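Local coordinates for protein (soluble lytic transglycosylase SLT70) (Escherichia coli, PDB 1QSA) that cleaves the glycosidic bonds between N-acetylmuramic acid and N-acetylglucosamine in peptidoglycan from the chain ends, forming a 1,6-anhydro bond in the muramic acid product, at residues R293-G297 against A574-S578; N543-F547 against E613-Y618. All coordinates share one frame; numbering follows the deposited sequence. Where two conformers were deposited one is given.

Contact 1 (R293-G297 against A574-S578)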
loop_
_atom_site.group_PDB
_atom_site.type_symbol
_atom_site.label_atom_id
_atom_site.label_comp_id
_atom_site.label_asym_id
_atom_site.label_seq_id
_atom_site.Cartn_x
_atom_site.Cartn_y
_atom_site.Cartn_z
ATOM N N ARG A 293 15.218 17.358 -5.717
ATOM C CA ARG A 293 14.678 16.714 -6.917
ATOM C C ARG A 293 14.380 17.723 -8.016
ATOM O O ARG A 293 14.568 17.416 -9.197
ATOM C CB ARG A 293 13.456 15.851 -6.590
ATOM C CG ARG A 293 13.837 14.595 -5.792
ATOM C CD ARG A 293 12.702 13.591 -5.639
ATOM N NE ARG A 293 13.217 12.369 -5.010
ATOM C CZ ARG A 293 13.175 12.111 -3.701
ATOM N NH1 ARG A 293 12.519 12.911 -2.874
ATOM N NH2 ARG A 293 13.713 10.993 -3.226
ATOM N N MET A 294 13.984 18.934 -7.627
ATOM C CA MET A 294 13.725 19.998 -8.603
ATOM C C MET A 294 15.036 20.346 -9.324
ATOM O O MET A 294 15.056 20.547 -10.538
ATOM C CB MET A 294 13.170 21.253 -7.921
ATOM C CG MET A 294 13.031 22.438 -8.891
ATOM S SD MET A 294 12.311 23.882 -8.121
ATOM C CE MET A 294 10.600 23.608 -8.457
ATOM N N ALA A 295 16.129 20.421 -8.569
ATOM C CA ALA A 295 17.438 20.710 -9.153
ATOM C C ALA A 295 17.850 19.580 -10.099
ATOM O O ALA A 295 18.340 19.833 -11.202
ATOM C CB ALA A 295 18.482 20.888 -8.039
ATOM N N LEU A 296 17.643 18.328 -9.678
ATOM C CA LEU A 296 17.983 17.181 -10.520
ATOM C C LEU A 296 17.131 17.142 -11.790
ATOM O O LEU A 296 17.612 16.805 -12.874
ATOM C CB LEU A 296 17.762 15.863 -9.769
ATOM C CG LEU A 296 18.821 15.471 -8.738
ATOM C CD1 LEU A 296 18.383 14.182 -8.028
ATOM C CD2 LEU A 296 20.182 15.279 -9.402
ATOM N N GLY A 297 15.863 17.504 -11.649
ATOM C CA GLY A 297 14.959 17.471 -12.789
ATOM C C GLY A 297 15.169 18.573 -13.813
ATOM O O GLY A 297 14.581 18.524 -14.890
ATOM N N ALA A 574 18.955 11.000 -13.163
ATOM C CA ALA A 574 18.339 12.247 -12.703
ATOM C C ALA A 574 16.849 12.259 -13.079
ATOM O O ALA A 574 16.007 12.714 -12.294
ATOM C CB ALA A 574 19.057 13.453 -13.311
ATOM N N PHE A 575 16.514 11.730 -14.252
ATOM C CA PHE A 575 15.104 11.677 -14.652
ATOM C C PHE A 575 14.307 10.762 -13.690
ATOM O O PHE A 575 13.251 11.140 -13.210
ATOM C CB PHE A 575 14.939 11.215 -16.094
ATOM C CG PHE A 575 13.519 11.262 -16.568
ATOM C CD1 PHE A 575 12.968 12.447 -17.055
ATOM C CD2 PHE A 575 12.699 10.144 -16.446
ATOM C CE1 PHE A 575 11.610 12.506 -17.405
ATOM C CE2 PHE A 575 11.350 10.191 -16.791
ATOM C CZ PHE A 575 10.812 11.381 -17.269
ATOM N N VAL A 576 14.853 9.591 -13.365
ATOM C CA VAL A 576 14.167 8.677 -12.441
ATOM C C VAL A 576 14.003 9.317 -11.056
ATOM O O VAL A 576 12.901 9.340 -10.492
ATOM C CB VAL A 576 14.958 7.351 -12.280
ATOM C CG1 VAL A 576 14.365 6.490 -11.128
ATOM C CG2 VAL A 576 14.920 6.563 -13.579
ATOM N N GLU A 577 15.087 9.886 -10.533
ATOM C CA GLU A 577 15.056 10.471 -9.199
ATOM C C GLU A 577 14.161 11.697 -9.065
ATOM O O GLU A 577 13.615 11.955 -7.989
ATOM C CB GLU A 577 16.476 10.805 -8.719
ATOM C CG GLU A 577 16.523 11.114 -7.225
ATOM C CD GLU A 577 15.975 9.971 -6.390
ATOM O OE1 GLU A 577 16.422 8.832 -6.575
ATOM O OE2 GLU A 577 15.083 10.191 -5.555
ATOM N N SER A 578 14.012 12.449 -10.156
ATOM C CA SER A 578 13.205 13.664 -10.147
ATOM C C SER A 578 11.723 13.467 -10.472
ATOM O O SER A 578 10.948 14.427 -10.448
ATOM C CB SER A 578 13.823 14.743 -11.054
ATOM O OG SER A 578 13.890 14.313 -12.399
#

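Contact 2 (N543-F547 against E613-Y618)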
loop_
_atom_site.group_PDB
_atom_site.type_symbol
_atom_site.label_atom_id
_atom_site.label_comp_id
_atom_site.label_asym_id
_atom_site.label_seq_id
_atom_site.Cartn_x
_atom_site.Cartn_y
_atom_site.Cartn_z
ATOM N N ASN A 543 11.017 2.509 -26.942
ATOM C CA ASN A 543 11.620 1.304 -26.379
ATOM C C ASN A 543 12.528 1.604 -25.188
ATOM O O ASN A 543 13.572 0.974 -25.004
ATOM C CB ASN A 543 12.391 0.539 -27.471
ATOM C CG ASN A 543 11.472 -0.107 -28.508
ATOM O OD1 ASN A 543 10.288 0.227 -28.616
ATOM N ND2 ASN A 543 12.029 -1.031 -29.289
ATOM N N ASN A 544 12.060 2.502 -24.329
ATOM C CA ASN A 544 12.804 2.903 -23.137
ATOM C C ASN A 544 12.014 2.452 -21.906
ATOM O O ASN A 544 10.883 2.880 -21.709
ATOM C CB ASN A 544 12.982 4.426 -23.168
ATOM C CG ASN A 544 13.751 4.946 -21.976
ATOM O OD1 ASN A 544 13.302 4.812 -20.834
ATOM N ND2 ASN A 544 14.905 5.571 -22.232
ATOM N N ARG A 545 12.616 1.585 -21.095
ATOM C CA ARG A 545 11.950 1.024 -19.921
ATOM C C ARG A 545 11.649 2.017 -18.808
ATOM O O ARG A 545 10.749 1.790 -18.000
ATOM C CB ARG A 545 12.709 -0.194 -19.399
ATOM C CG ARG A 545 12.715 -1.365 -20.402
ATOM C CD ARG A 545 13.680 -2.456 -19.939
ATOM N NE ARG A 545 14.971 -1.834 -19.645
ATOM C CZ ARG A 545 15.642 -1.974 -18.505
ATOM N NH1 ARG A 545 15.223 -2.818 -17.564
ATOM N NH2 ARG A 545 16.782 -1.304 -18.333
ATOM N N ILE A 546 12.383 3.123 -18.756
ATOM C CA ILE A 546 12.085 4.119 -17.730
ATOM C C ILE A 546 10.728 4.733 -18.082
ATOM O O ILE A 546 9.833 4.815 -17.237
ATOM C CB ILE A 546 13.183 5.225 -17.670
ATOM C CG1 ILE A 546 14.489 4.620 -17.135
ATOM C CG2 ILE A 546 12.719 6.403 -16.797
ATOM C CD1 ILE A 546 15.696 5.569 -17.212
ATOM N N PHE A 547 10.581 5.133 -19.347
ATOM C CA PHE A 547 9.331 5.738 -19.816
ATOM C C PHE A 547 8.151 4.772 -19.801
ATOM O O PHE A 547 7.069 5.129 -19.331
ATOM C CB PHE A 547 9.491 6.312 -21.232
ATOM C CG PHE A 547 10.597 7.332 -21.369
ATOM C CD1 PHE A 547 10.998 8.093 -20.285
ATOM C CD2 PHE A 547 11.239 7.516 -22.600
ATOM C CE1 PHE A 547 12.022 9.029 -20.409
ATOM C CE2 PHE A 547 12.268 8.450 -22.738
ATOM C CZ PHE A 547 12.658 9.209 -21.641
ATOM N N GLU A 613 19.358 3.625 -23.188
ATOM C CA GLU A 613 18.676 4.218 -22.040
ATOM C C GLU A 613 19.662 5.040 -21.210
ATOM O O GLU A 613 19.357 6.163 -20.783
ATOM C CB GLU A 613 18.076 3.115 -21.161
ATOM C CG GLU A 613 16.877 2.409 -21.785
ATOM C CD GLU A 613 16.519 1.109 -21.074
ATOM O OE1 GLU A 613 17.387 0.544 -20.386
ATOM O OE2 GLU A 613 15.372 0.639 -21.220
ATOM N N TRP A 614 20.834 4.461 -20.957
ATOM C CA TRP A 614 21.872 5.102 -20.151
ATOM C C TRP A 614 22.396 6.420 -20.724
ATOM O O TRP A 614 22.661 7.357 -19.970
ATOM C CB TRP A 614 23.050 4.133 -19.963
ATOM C CG TRP A 614 24.138 4.617 -19.028
ATOM C CD1 TRP A 614 25.365 5.142 -19.373
ATOM C CD2 TRP A 614 24.107 4.589 -17.597
ATOM N NE1 TRP A 614 26.089 5.438 -18.241
ATOM C CE2 TRP A 614 25.348 5.108 -17.136
ATOM C CE3 TRP A 614 23.160 4.175 -16.658
ATOM C CZ2 TRP A 614 25.657 5.219 -15.774
ATOM C CZ3 TRP A 614 23.468 4.286 -15.298
ATOM C CH2 TRP A 614 24.710 4.804 -14.874
ATOM N N GLY A 615 22.511 6.485 -22.046
ATOM C CA GLY A 615 23.074 7.666 -22.696
ATOM C C GLY A 615 22.165 8.731 -23.274
ATOM O O GLY A 615 22.635 9.796 -23.665
ATOM N N ARG A 616 20.870 8.449 -23.325
ATOM C CA ARG A 616 19.869 9.359 -23.864
ATOM C C ARG A 616 19.764 10.659 -23.050
ATOM O O ARG A 616 20.105 10.696 -21.867
ATOM C CB ARG A 616 18.513 8.652 -23.862
ATOM C CG ARG A 616 17.408 9.472 -24.443
ATOM C CD ARG A 616 16.064 9.057 -23.911
ATOM N NE ARG A 616 15.116 10.128 -24.162
ATOM C CZ ARG A 616 14.313 10.184 -25.216
ATOM N NH1 ARG A 616 14.292 9.186 -26.090
ATOM N NH2 ARG A 616 13.495 11.218 -25.365
ATOM N N ARG A 617 19.328 11.733 -23.710
ATOM C CA ARG A 617 19.086 12.998 -23.026
ATOM C C ARG A 617 17.631 12.899 -22.532
ATOM O O ARG A 617 16.770 12.361 -23.230
ATOM C CB ARG A 617 19.271 14.186 -23.983
ATOM C CG ARG A 617 20.676 14.286 -24.587
ATOM C CD ARG A 617 20.859 15.563 -25.428
ATOM N NE ARG A 617 19.654 15.896 -26.189
ATOM C CZ ARG A 617 18.968 17.031 -26.048
ATOM N NH1 ARG A 617 19.384 17.970 -25.209
ATOM N NH2 ARG A 617 17.874 17.241 -26.771
ATOM N N TYR A 618 17.374 13.349 -21.309
ATOM C CA TYR A 618 16.037 13.286 -20.722
ATOM C C TYR A 618 15.519 14.692 -20.423
ATOM O O TYR A 618 14.330 14.951 -20.683
ATOM C CB TYR A 618 16.059 12.460 -19.419
ATOM C CG TYR A 618 16.283 10.977 -19.619
ATOM C CD1 TYR A 618 17.546 10.474 -19.967
ATOM C CD2 TYR A 618 15.222 10.067 -19.498
ATOM C CE1 TYR A 618 17.742 9.109 -20.194
ATOM C CE2 TYR A 618 15.413 8.709 -19.731
ATOM C CZ TYR A 618 16.670 8.240 -20.079
ATOM O OH TYR A 618 16.834 6.898 -20.323
ATOM O OXT TYR A 618 16.304 15.525 -19.938
HETATM O O HOH W 1 15.045 -1.386 -23.369
#

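Contact 1 (R293-G297 against A574-S578)
A nearly antiparallel helix pair, tied at one end by the R293–E577 salt bridge, joins helix 285-298 of the alpha-superhelix to helix 572-578 of the lysozyme-like catalytic part of the chain. The short axes approach to 8.3 Å, with 146° between their N-to-C directions. R293 runs out fully extended from CG to NE and grips E577 side-on with two nitrogens, both directed at the same oxygen: NE lies 2.9 Å and NH2 2.8 Å from E577 OE2. NE comes in on the anti lone pair, while NH2 meets the oxygen nearly along its C-O bond. OE2 stays almost in the guanidinium plane, although the carboxylate itself is turned 38° from it. R293 NE also makes a weak bond to the backbone O of E577, at the edge of the guanidinium. E577 bends at chi2 (57°), which brings OE2 beside the R293 guanidinium, and its other oxygen, OE1, is held by K589 and Y352. A leucine in place of R293 would probably leave E577 OE2 without its two close donors and a buried carboxylate oxygen less well compensated.

Beside the charges, L296 CD1 rests 3.7 Å from E577 CG, and A574 CB lies at the same separation from L296 O. S578 CB sits 3.3 Å from R293 O, and its OG is 3.4 Å from G297 CA, a close approach that G297 permits by having no side chain. The S578 hydroxyl turns back to donate to A574 O at 2.7 Å, so this carbonyl takes both OG and the backbone N of S578, from opposite faces of its plane. Small residues at the crossing and a buried ion pair flanking it are the makings of a close antiparallel helix-helix interface, here between superhelix and catalytic domain.

Contact 2 (N543-F547 against E613-Y618)
A chi1 of -180° carries the N544 amide away from its own backbone nitrogen, and a chi1 of -70° in Y618 sets CG anti to the carbonyl carbon; the amide and the phenol thus come from opposite directions and meet through N544 ND2 and Y618 OH. The bond is 3.0 Å long and close to straight, and OH lies in the amide plane even though ring and amide are steeply inclined. Y618 OH in turn donates to E613 O at 2.7 Å, so the hydroxyl links the chain end to both partners. The other end of the same amide caps the helix: N544 OD1 accepts from F547 N, with a weaker bond from I546 N, making N544 a side-chain N-cap.

R545, bent at chi3, crosses E613 at about a right angle and holds it side-on, one nitrogen to each oxygen. NE uses the syn lone pair of E613 OE2, and NH2 reaches E613 OE1 at 2.8 Å within the guanidinium plane. The backbone N of R545 adds a further bond to E613 OE2, 2.9 Å long, from the anti side. The carboxylate therefore also receives an N-H from the first turn of the helix, whose dipole would probably favour its negative charge. A water bridges E613 OE2 and N543 O.

F547 CZ packs 3.4 Å from Y618 CE2, the two rings inclined at 62°, and I546 CD1 lies against the same tyrosine. Further out, R545 NH1 pairs with D595 of helix 582-601. I546 and Y618 rest on helix 572-578, R545 touches helix 523-540, and W614 leans on helix 351-359, so the C-terminal tail closes over the start of helix 545-554 within an all-helical surround.

In the fold
The centres of contacts 1 and 2 lie 14 Å apart, and their segments alternate along the chain. Helix 572-578 connects them: one side faces helix 285-298 in contact 1, while F575 and V576, on its other side, reach contact 2. F575 CG is 3.6 Å from Y618 CD2, and F575 CD2 is 3.8 Å from I546 CG2; the F575 ring also meets F547 edge-to-face. Helix 572-578 thus packs against the superhelix on one side and against the C-terminal tail and helix 545-554 on the other. Both contacts lie away from the predicted active-site residue, E478. Glycerol, probably from the crystallisation liquor, is bound about 5 Å from the A574 side chain and about 3 Å from that of R545.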